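Local atomic coordinates of neural-cadherin (Drosophila melanogaster, PDB entry 3UBF), a protein that mediates calcium-dependent cell–cell adhesion, binding preferentially to its own kind on neighbouring cells through an ectodomain built of tandem cadherin repeats. Residues A[119-130]-A[160-171]; A[283-291]-A[302-310]. All coordinates share one frame; numbering follows the deposited sequence.

How the interactions relate
Both contacts pair antiparallel strands, but in successive cadherin domains of the chain and in different sheets of the fold; their centres lie about 39 Å apart and their nearest atoms about 18 Å, without touching. Interaction 1 joins an inner pair of an antiparallel sheet, where a beta bulge, a proline-rich turn and a long loop break the ladder, and hydroxyls, waters and a surface zinc ion enter. Interaction 2 pairs the inner strands of a mixed sheet as a regular hairpin with an unbroken register, its chemistry mostly backbone bonds and aliphatic packing. Each has one face turned into the sandwich core, V163 in the first, L288 and L305 in the second, and a more polar outer face.

Interaction 1 (A[119-130]-A[160-171]); sequences LNAPPNTPVFTL and SGVVRTRGTDLF. With ZN (zinc ion), chain K.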
loop_
_atom_site.group_PDB
_atom_site.type_symbol
_atom_site.label_atom_id
_atom_site.label_comp_id
_atom_site.label_asym_id
_atom_site.label_seq_id
_atom_site.Cartn_x
_atom_site.Cartn_y
_atom_site.Cartn_z
ATOM N N LEU A 119 16.201 -9.659 24.909
ATOM C CA LEU A 119 16.758 -8.811 25.965
ATOM C C LEU A 119 18.259 -8.575 25.852
ATOM O O LEU A 119 18.754 -7.502 26.187
ATOM C CB LEU A 119 16.423 -9.350 27.355
ATOM C CG LEU A 119 14.937 -9.351 27.710
ATOM C CD1 LEU A 119 14.735 -9.704 29.172
ATOM C CD2 LEU A 119 14.283 -7.996 27.353
ATOM N N ASN A 120 18.984 -9.581 25.393
ATOM C CA ASN A 120 20.424 -9.467 25.255
ATOM C C ASN A 120 20.795 -9.401 23.793
ATOM O O ASN A 120 21.852 -9.879 23.403
ATOM C CB ASN A 120 21.111 -10.659 25.917
ATOM C CG ASN A 120 20.621 -11.987 25.368
ATOM O OD1 ASN A 120 19.640 -12.035 24.604
ATOM N ND2 ASN A 120 21.293 -13.083 25.759
ATOM N N ALA A 121 19.904 -8.838 22.982
ATOM C CA ALA A 121 20.158 -8.695 21.565
ATOM C C ALA A 121 21.545 -8.095 21.306
ATOM O O ALA A 121 21.856 -7.013 21.792
ATOM C CB ALA A 121 19.099 -7.850 20.934
ATOM N N PRO A 122 22.389 -8.808 20.548
ATOM C CA PRO A 122 23.678 -8.222 20.184
ATOM C C PRO A 122 23.508 -7.194 19.068
ATOM O O PRO A 122 22.505 -7.227 18.344
ATOM C CB PRO A 122 24.496 -9.429 19.712
ATOM C CG PRO A 122 23.489 -10.415 19.230
ATOM C CD PRO A 122 22.219 -10.176 20.021
ATOM N N PRO A 123 24.459 -6.257 18.948
ATOM C CA PRO A 123 24.371 -5.202 17.937
ATOM C C PRO A 123 24.014 -5.746 16.553
ATOM O O PRO A 123 24.529 -6.793 16.141
ATOM C CB PRO A 123 25.796 -4.625 17.911
ATOM C CG PRO A 123 26.328 -4.880 19.272
ATOM C CD PRO A 123 25.654 -6.115 19.802
ATOM N N ASN A 124 23.142 -5.031 15.846
ATOM C CA ASN A 124 22.810 -5.350 14.450
ATOM C C ASN A 124 21.914 -6.551 14.302
ATOM O O ASN A 124 21.863 -7.198 13.253
ATOM C CB ASN A 124 24.082 -5.501 13.620
ATOM C CG ASN A 124 24.772 -4.193 13.435
ATOM O OD1 ASN A 124 25.912 -4.010 13.889
ATOM N ND2 ASN A 124 24.058 -3.225 12.815
ATOM N N THR A 125 21.218 -6.842 15.387
ATOM C CA THR A 125 20.152 -7.807 15.397
ATOM C C THR A 125 18.942 -7.181 14.724
ATOM O O THR A 125 18.461 -6.133 15.162
ATOM C CB THR A 125 19.837 -8.200 16.841
ATOM O OG1 THR A 125 20.994 -8.856 17.373
ATOM C CG2 THR A 125 18.620 -9.119 16.921
ATOM N N PRO A 126 18.462 -7.813 13.644
ATOM C CA PRO A 126 17.237 -7.379 12.991
ATOM C C PRO A 126 16.033 -7.724 13.868
ATOM O O PRO A 126 15.958 -8.825 14.397
ATOM C CB PRO A 126 17.231 -8.188 11.693
ATOM C CG PRO A 126 18.022 -9.406 11.991
ATOM C CD PRO A 126 19.013 -9.041 13.047
ATOM N N VAL A 127 15.126 -6.769 14.043
ATOM C CA VAL A 127 13.969 -6.970 14.906
ATOM C C VAL A 127 12.676 -6.872 14.110
ATOM O O VAL A 127 11.629 -7.352 14.546
ATOM C CB VAL A 127 13.935 -5.942 16.052
ATOM C CG1 VAL A 127 15.172 -6.079 16.925
ATOM C CG2 VAL A 127 13.821 -4.531 15.496
ATOM N N PHE A 128 12.755 -6.248 12.941
ATOM C CA PHE A 128 11.575 -6.095 12.077
ATOM C C PHE A 128 12.005 -5.551 10.735
ATOM O O PHE A 128 12.993 -4.823 10.631
ATOM C CB PHE A 128 10.801 -5.020 12.843
ATOM C CG PHE A 128 9.408 -4.793 12.327
ATOM C CD1 PHE A 128 8.359 -5.623 12.727
ATOM C CD2 PHE A 128 9.139 -3.736 11.476
ATOM C CE1 PHE A 128 7.066 -5.415 12.268
ATOM C CE2 PHE A 128 7.851 -3.510 11.025
ATOM C CZ PHE A 128 6.812 -4.358 11.414
ATOM N N THR A 129 11.234 -5.894 9.708
ATOM C CA THR A 129 11.516 -5.485 8.345
ATOM C C THR A 129 10.352 -4.643 7.851
ATOM O O THR A 129 9.256 -5.165 7.589
ATOM C CB THR A 129 11.689 -6.716 7.434
ATOM O OG1 THR A 129 12.708 -7.561 7.976
ATOM C CG2 THR A 129 12.081 -6.314 6.023
ATOM N N LEU A 130 10.585 -3.340 7.740
ATOM C CA LEU A 130 9.621 -2.452 7.111
ATOM C C LEU A 130 9.447 -2.852 5.659
ATOM O O LEU A 130 10.439 -3.101 4.965
ATOM C CB LEU A 130 10.098 -1.004 7.181
ATOM C CG LEU A 130 10.406 -0.460 8.574
ATOM C CD1 LEU A 130 11.076 0.885 8.413
ATOM C CD2 LEU A 130 9.125 -0.371 9.439
ATOM N N SER A 160 16.731 -2.116 2.604
ATOM C CA SER A 160 15.983 -3.334 2.894
ATOM C C SER A 160 14.779 -3.103 3.788
ATOM O O SER A 160 13.840 -3.909 3.796
ATOM C CB SER A 160 16.894 -4.362 3.538
ATOM O OG SER A 160 17.455 -3.860 4.737
ATOM N N GLY A 161 14.815 -2.014 4.546
ATOM C CA GLY A 161 13.773 -1.723 5.538
ATOM C C GLY A 161 14.001 -2.441 6.867
ATOM O O GLY A 161 13.221 -2.266 7.810
ATOM N N VAL A 162 15.075 -3.231 6.955
ATOM C CA VAL A 162 15.361 -4.000 8.157
ATOM C C VAL A 162 15.707 -3.048 9.305
ATOM O O VAL A 162 16.511 -2.116 9.141
ATOM C CB VAL A 162 16.483 -5.044 7.914
ATOM C CG1 VAL A 162 16.787 -5.804 9.167
ATOM C CG2 VAL A 162 16.072 -6.028 6.802
ATOM N N VAL A 163 15.067 -3.265 10.453
ATOM C CA VAL A 163 15.334 -2.493 11.652
ATOM C C VAL A 163 16.249 -3.333 12.516
ATOM O O VAL A 163 15.923 -4.487 12.833
ATOM C CB VAL A 163 14.030 -2.159 12.418
ATOM C CG1 VAL A 163 14.332 -1.324 13.652
ATOM C CG2 VAL A 163 13.041 -1.418 11.502
ATOM N N ARG A 164 17.394 -2.758 12.881
ATOM C CA ARG A 164 18.453 -3.477 13.580
ATOM C C ARG A 164 18.877 -2.781 14.878
ATOM O O ARG A 164 18.972 -1.549 14.919
ATOM C CB ARG A 164 19.671 -3.620 12.676
ATOM C CG ARG A 164 19.498 -4.596 11.539
ATOM C CD ARG A 164 20.781 -4.698 10.753
ATOM N NE ARG A 164 20.721 -5.691 9.685
ATOM C CZ ARG A 164 20.531 -5.407 8.393
ATOM N NH1 ARG A 164 20.362 -4.151 7.980
ATOM N NH2 ARG A 164 20.501 -6.390 7.511
ATOM N N THR A 165 19.140 -3.570 15.922
ATOM C CA THR A 165 19.577 -3.040 17.189
ATOM C C THR A 165 20.950 -2.416 17.042
ATOM O O THR A 165 21.774 -2.892 16.253
ATOM C CB THR A 165 19.684 -4.147 18.265
ATOM O OG1 THR A 165 20.637 -5.136 17.867
ATOM C CG2 THR A 165 18.359 -4.820 18.484
ATOM N N ARG A 166 21.218 -1.354 17.790
ATOM C CA ARG A 166 22.602 -0.905 17.901
ATOM C C ARG A 166 23.009 -0.793 19.369
ATOM O O ARG A 166 22.142 -0.736 20.260
ATOM C CB ARG A 166 22.875 0.375 17.092
ATOM C CG ARG A 166 22.240 1.621 17.623
ATOM C CD ARG A 166 22.359 2.798 16.658
ATOM N NE ARG A 166 23.692 3.408 16.639
ATOM C CZ ARG A 166 24.084 4.376 17.468
ATOM N NH1 ARG A 166 23.256 4.840 18.400
ATOM N NH2 ARG A 166 25.299 4.889 17.365
ATOM N N GLY A 167 24.320 -0.785 19.604
ATOM C CA GLY A 167 24.871 -0.724 20.956
ATOM C C GLY A 167 24.867 -2.086 21.630
ATOM O O GLY A 167 24.214 -3.017 21.148
ATOM N N THR A 168 25.592 -2.202 22.747
ATOM C CA THR A 168 25.728 -3.477 23.446
ATOM C C THR A 168 24.900 -3.574 24.721
ATOM O O THR A 168 24.818 -4.644 25.326
ATOM C CB THR A 168 27.194 -3.778 23.819
ATOM O OG1 THR A 168 27.668 -2.752 24.690
ATOM C CG2 THR A 168 28.089 -3.864 22.574
ATOM N N ASP A 169 24.315 -2.463 25.150
ATOM C CA ASP A 169 23.452 -2.483 26.331
ATOM C C ASP A 169 22.284 -3.441 26.140
ATOM O O ASP A 169 21.842 -3.699 25.023
ATOM C CB ASP A 169 22.914 -1.086 26.680
ATOM C CG ASP A 169 23.952 -0.199 27.352
ATOM O OD1 ASP A 169 25.069 -0.682 27.663
ATOM O OD2 ASP A 169 23.644 1.002 27.571
ATOM N N LEU A 170 21.808 -3.967 27.254
ATOM C CA LEU A 170 20.640 -4.813 27.294
ATOM C C LEU A 170 19.370 -4.010 27.033
ATOM O O LEU A 170 19.351 -2.789 27.173
ATOM C CB LEU A 170 20.560 -5.472 28.678
ATOM C CG LEU A 170 21.783 -6.280 29.122
ATOM C CD1 LEU A 170 21.658 -6.671 30.597
ATOM C CD2 LEU A 170 21.950 -7.504 28.238
ATOM N N PHE A 171 18.310 -4.704 26.646
ATOM C CA PHE A 171 16.986 -4.103 26.610
ATOM C C PHE A 171 16.223 -4.591 27.844
ATOM O O PHE A 171 16.578 -5.640 28.417
ATOM C CB PHE A 171 16.272 -4.441 25.300
ATOM C CG PHE A 171 17.023 -3.981 24.075
ATOM C CD1 PHE A 171 18.037 -4.775 23.517
ATOM C CD2 PHE A 171 16.745 -2.750 23.493
ATOM C CE1 PHE A 171 18.764 -4.341 22.405
ATOM C CE2 PHE A 171 17.465 -2.314 22.374
ATOM C CZ PHE A 171 18.477 -3.116 21.831
HETATM ZN ZN ZN K . 24.687 2.495 28.417
HETATM O O HOH W 1 21.502 -6.289 24.276
HETATM O O HOH W 2 21.271 -8.457 10.520
HETATM O O HOH W 3 11.022 -4.229 2.794
HETATM O O HOH W 4 24.208 4.396 27.944
#
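T165 meets the turn P122 to T125 through its hydroxyl, and the two threonines T125 and T165 run alongside each other in the same direction. With OG1 set between its own backbone N and carbonyl carbon (chi1 61°), T165 accepts a hydrogen bond from the backbone N of T125, OG1 to N 3.1 Å, while its CG2 rests 3.8 Å from V127 CG1. Threonine suits this place because its beta carbon carries both a hydroxyl for the turn and a methyl for V127. The backbone adds N124 N to T165 O and T165 N to T125 O, closing the type II turn against the strand. At a beta bulge between P126 and F128, V127 N binds V163 O at 2.7 Å; beyond it V163 N approaches F128 O nearly head-on. V163 CG1 touches V127 CG2 at 3.7 Å, and CG2 lies 4.1 Å from L130 CG. G161 O accepts L130 N, the donor standing above the carbonyl plane. Glycine is called for by its phi of 83° and because a side chain would strike L130 O.

On the outer face V162 CG1 sits 3.8 Å above the guanidinium plane of R164, and a water joins R164 NE to N124 O. D157 holds R164 NH1 from outside. At the far end L119 O takes F171 N, and A121 CB packs at 3.8 Å from F171 CE1, a ring also met by R153, F154 and Y177. D169 OD2 binds a zinc ion together with a water. The chemistry implies a sandwich strand pair in which V163 and L130 turn to the core while V162 packs outside, and hydroxyl and water bonds satisfy the irregular backbone.

Interaction 2 (A[283-291]-A[302-310]); sequences PHVYSLIVT and SVDLTIRVT
Y286 and I307 form one of the hydrogen-bonded pairs of this antiparallel hairpin, Y286 N meeting I307 O at 2.7 Å and almost straight (177°), with I307 N returning a bond to Y286 O. The same two-way pattern recurs at L288 with L305 and at V290 with V303, and V309 N reaches H284 O to finish the ladder, so the register runs without a bulge. A water gives a further bond to L288 O, at 2.8 Å, and only a weak one to D304 OD1.

Apolar contacts fill the face turned into the sandwich. L288 and L305 run alongside each other; L288 CD1 touches I307 CD1 at 3.5 Å and L305 CD2 at 3.9 Å, and V290 CG2 also touches L305 CD2. Leucine and isoleucine, with methyls at the end of the chain, suit this interior, which I233, I234 and I236 of strand 232-239 help to line. With CG beside the backbone N (chi1 -64°), the Y286 ring turns its edge to V309 CG2, 3.6 Å from CE1, and carries P283 CG over one face. It also meets F260 edge-to-face, a buried place that suits a broad aromatic. A serine in place of Y286 would probably leave V309 CG2 and P283 without their aromatic partner and open a gap beside F260.

Polar and mixed contacts mark the other face. T291 OG1 and S302 OG share a hydrogen bond of 2.8 Å, short hydroxyl side chains fitting a non-hydrogen-bonded pair whose CA atoms are close. V285 CG2 runs alongside the aliphatic part of R308, 3.7 Å from its CG. Such chemistry implies a central cadherin hairpin with a largely hydrocarbon inner face and a mixed outer one of hydroxyls, charges, V285 and I289.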
loop_
_atom_site.group_PDB
_atom_site.type_symbol
_atom_site.label_atom_id
_atom_site.label_comp_id
_atom_site.label_asym_id
_atom_site.label_seq_id
_atom_site.Cartn_x
_atom_site.Cartn_y
_atom_site.Cartn_z
ATOM N N PRO A 283 -30.857 -11.616 18.272
ATOM C CA PRO A 283 -30.552 -10.281 17.778
ATOM C C PRO A 283 -30.148 -10.343 16.314
ATOM O O PRO A 283 -29.841 -11.418 15.802
ATOM C CB PRO A 283 -29.373 -9.843 18.657
ATOM C CG PRO A 283 -28.714 -11.095 19.077
ATOM C CD PRO A 283 -29.731 -12.208 19.020
ATOM N N HIS A 284 -30.172 -9.201 15.642
ATOM C CA HIS A 284 -29.728 -9.136 14.259
ATOM C C HIS A 284 -28.254 -8.823 14.187
ATOM O O HIS A 284 -27.604 -9.145 13.199
ATOM C CB HIS A 284 -30.516 -8.096 13.476
ATOM C CG HIS A 284 -31.947 -8.472 13.260
ATOM N ND1 HIS A 284 -32.907 -7.565 12.861
ATOM C CD2 HIS A 284 -32.581 -9.657 13.411
ATOM C CE1 HIS A 284 -34.067 -8.184 12.764
ATOM N NE2 HIS A 284 -33.897 -9.452 13.091
ATOM N N VAL A 285 -27.741 -8.188 15.238
ATOM C CA VAL A 285 -26.324 -7.862 15.359
ATOM C C VAL A 285 -25.808 -8.499 16.647
ATOM O O VAL A 285 -26.278 -8.157 17.741
ATOM C CB VAL A 285 -26.086 -6.316 15.396
ATOM C CG1 VAL A 285 -24.614 -6.002 15.647
ATOM C CG2 VAL A 285 -26.574 -5.647 14.104
ATOM N N TYR A 286 -24.873 -9.441 16.511
ATOM C CA TYR A 286 -24.241 -10.096 17.658
ATOM C C TYR A 286 -22.886 -9.451 17.965
ATOM O O TYR A 286 -22.067 -9.253 17.062
ATOM C CB TYR A 286 -23.997 -11.577 17.372
ATOM C CG TYR A 286 -25.228 -12.420 17.153
ATOM C CD1 TYR A 286 -25.845 -12.481 15.904
ATOM C CD2 TYR A 286 -25.757 -13.194 18.186
ATOM C CE1 TYR A 286 -26.960 -13.273 15.698
ATOM C CE2 TYR A 286 -26.873 -13.994 17.987
ATOM C CZ TYR A 286 -27.474 -14.024 16.738
ATOM O OH TYR A 286 -28.590 -14.810 16.530
ATOM N N SER A 287 -22.655 -9.138 19.235
ATOM C CA SER A 287 -21.370 -8.626 19.678
ATOM C C SER A 287 -20.630 -9.710 20.420
ATOM O O SER A 287 -21.093 -10.214 21.439
ATOM C CB SER A 287 -21.545 -7.421 20.593
ATOM O OG SER A 287 -22.044 -6.324 19.861
ATOM N N LEU A 288 -19.470 -10.068 19.907
ATOM C CA LEU A 288 -18.704 -11.154 20.472
ATOM C C LEU A 288 -17.301 -10.664 20.756
ATOM O O LEU A 288 -16.826 -9.708 20.132
ATOM C CB LEU A 288 -18.664 -12.332 19.493
ATOM C CG LEU A 288 -20.014 -12.813 18.930
ATOM C CD1 LEU A 288 -19.818 -13.590 17.637
ATOM C CD2 LEU A 288 -20.784 -13.656 19.956
ATOM N N ILE A 289 -16.646 -11.299 21.715
ATOM C CA ILE A 289 -15.257 -11.014 21.964
ATOM C C ILE A 289 -14.481 -12.297 21.771
ATOM O O ILE A 289 -14.761 -13.319 22.425
ATOM C CB ILE A 289 -15.008 -10.442 23.369
ATOM C CG1 ILE A 289 -15.701 -9.094 23.525
ATOM C CG2 ILE A 289 -13.508 -10.273 23.611
ATOM C CD1 ILE A 289 -15.610 -8.508 24.933
ATOM N N VAL A 290 -13.518 -12.237 20.855
ATOM C CA VAL A 290 -12.558 -13.313 20.682
ATOM C C VAL A 290 -11.302 -13.024 21.498
ATOM O O VAL A 290 -10.758 -11.909 21.473
ATOM C CB VAL A 290 -12.203 -13.551 19.195
ATOM C CG1 VAL A 290 -11.163 -14.689 19.068
ATOM C CG2 VAL A 290 -13.467 -13.883 18.394
ATOM N N THR A 291 -10.854 -14.032 22.232
ATOM C CA THR A 291 -9.608 -13.927 22.973
ATOM C C THR A 291 -8.565 -14.855 22.368
ATOM O O THR A 291 -8.867 -16.004 22.053
ATOM C CB THR A 291 -9.831 -14.222 24.454
ATOM O OG1 THR A 291 -10.840 -13.335 24.943
ATOM C CG2 THR A 291 -8.541 -14.018 25.272
ATOM N N SER A 302 -7.684 -9.560 23.483
ATOM C CA SER A 302 -9.044 -9.650 22.970
ATOM C C SER A 302 -9.332 -8.702 21.808
ATOM O O SER A 302 -8.665 -7.690 21.627
ATOM C CB SER A 302 -10.044 -9.445 24.098
ATOM O OG SER A 302 -10.132 -10.634 24.860
ATOM N N VAL A 303 -10.328 -9.059 21.014
ATOM C CA VAL A 303 -10.756 -8.248 19.886
ATOM C C VAL A 303 -12.275 -8.370 19.738
ATOM O O VAL A 303 -12.855 -9.373 20.134
ATOM C CB VAL A 303 -10.018 -8.677 18.586
ATOM C CG1 VAL A 303 -10.531 -10.024 18.057
ATOM C CG2 VAL A 303 -10.081 -7.588 17.534
ATOM N N ASP A 304 -12.916 -7.345 19.191
ATOM C CA ASP A 304 -14.360 -7.408 18.947
ATOM C C ASP A 304 -14.646 -8.151 17.673
ATOM O O ASP A 304 -13.978 -7.948 16.653
ATOM C CB ASP A 304 -14.979 -6.025 18.811
ATOM C CG ASP A 304 -14.806 -5.196 20.039
ATOM O OD1 ASP A 304 -15.150 -5.675 21.146
ATOM O OD2 ASP A 304 -14.323 -4.048 19.887
ATOM N N LEU A 305 -15.634 -9.028 17.758
ATOM C CA LEU A 305 -16.227 -9.624 16.587
ATOM C C LEU A 305 -17.708 -9.236 16.564
ATOM O O LEU A 305 -18.437 -9.429 17.549
ATOM C CB LEU A 305 -16.037 -11.140 16.600
ATOM C CG LEU A 305 -16.766 -11.963 15.536
ATOM C CD1 LEU A 305 -16.419 -11.520 14.127
ATOM C CD2 LEU A 305 -16.441 -13.439 15.724
ATOM N N THR A 306 -18.124 -8.650 15.448
ATOM C CA THR A 306 -19.497 -8.252 15.262
ATOM C C THR A 306 -20.070 -9.090 14.129
ATOM O O THR A 306 -19.501 -9.134 13.031
ATOM C CB THR A 306 -19.586 -6.747 14.962
ATOM O OG1 THR A 306 -18.956 -6.028 16.029
ATOM C CG2 THR A 306 -21.026 -6.289 14.852
ATOM N N ILE A 307 -21.174 -9.785 14.400
ATOM C CA ILE A 307 -21.840 -10.564 13.365
ATOM C C ILE A 307 -23.242 -10.045 13.128
ATOM O O ILE A 307 -24.099 -10.092 14.009
ATOM C CB ILE A 307 -21.873 -12.079 13.682
ATOM C CG1 ILE A 307 -20.449 -12.599 13.934
ATOM C CG2 ILE A 307 -22.581 -12.844 12.555
ATOM C CD1 ILE A 307 -20.363 -14.077 14.248
ATOM N N ARG A 308 -23.459 -9.543 11.924
ATOM C CA ARG A 308 -24.769 -9.106 11.490
ATOM C C ARG A 308 -25.458 -10.193 10.676
ATOM O O ARG A 308 -24.837 -10.861 9.845
ATOM C CB ARG A 308 -24.649 -7.834 10.676
ATOM C CG ARG A 308 -24.199 -6.639 11.488
ATOM C CD ARG A 308 -23.620 -5.531 10.602
ATOM N NE ARG A 308 -23.534 -4.249 11.307
ATOM C CZ ARG A 308 -22.450 -3.790 11.934
ATOM N NH1 ARG A 308 -21.314 -4.495 11.956
ATOM N NH2 ARG A 308 -22.501 -2.610 12.536
ATOM N N VAL A 309 -26.748 -10.366 10.935
ATOM C CA VAL A 309 -27.565 -11.317 10.218
ATOM C C VAL A 309 -28.523 -10.550 9.322
ATOM O O VAL A 309 -29.222 -9.639 9.774
ATOM C CB VAL A 309 -28.341 -12.220 11.195
ATOM C CG1 VAL A 309 -29.236 -13.217 10.446
ATOM C CG2 VAL A 309 -27.364 -12.956 12.101
ATOM N N THR A 310 -28.522 -10.899 8.039
ATOM C CA THR A 310 -29.468 -10.321 7.095
ATOM C C THR A 310 -30.585 -11.309 6.839
ATOM O O THR A 310 -30.400 -12.515 6.984
ATOM C CB THR A 310 -28.811 -9.930 5.748
ATOM O OG1 THR A 310 -28.376 -11.104 5.049
ATOM C CG2 THR A 310 -27.640 -8.996 5.976
HETATM O O HOH W 5 -18.057 -7.274 20.585
#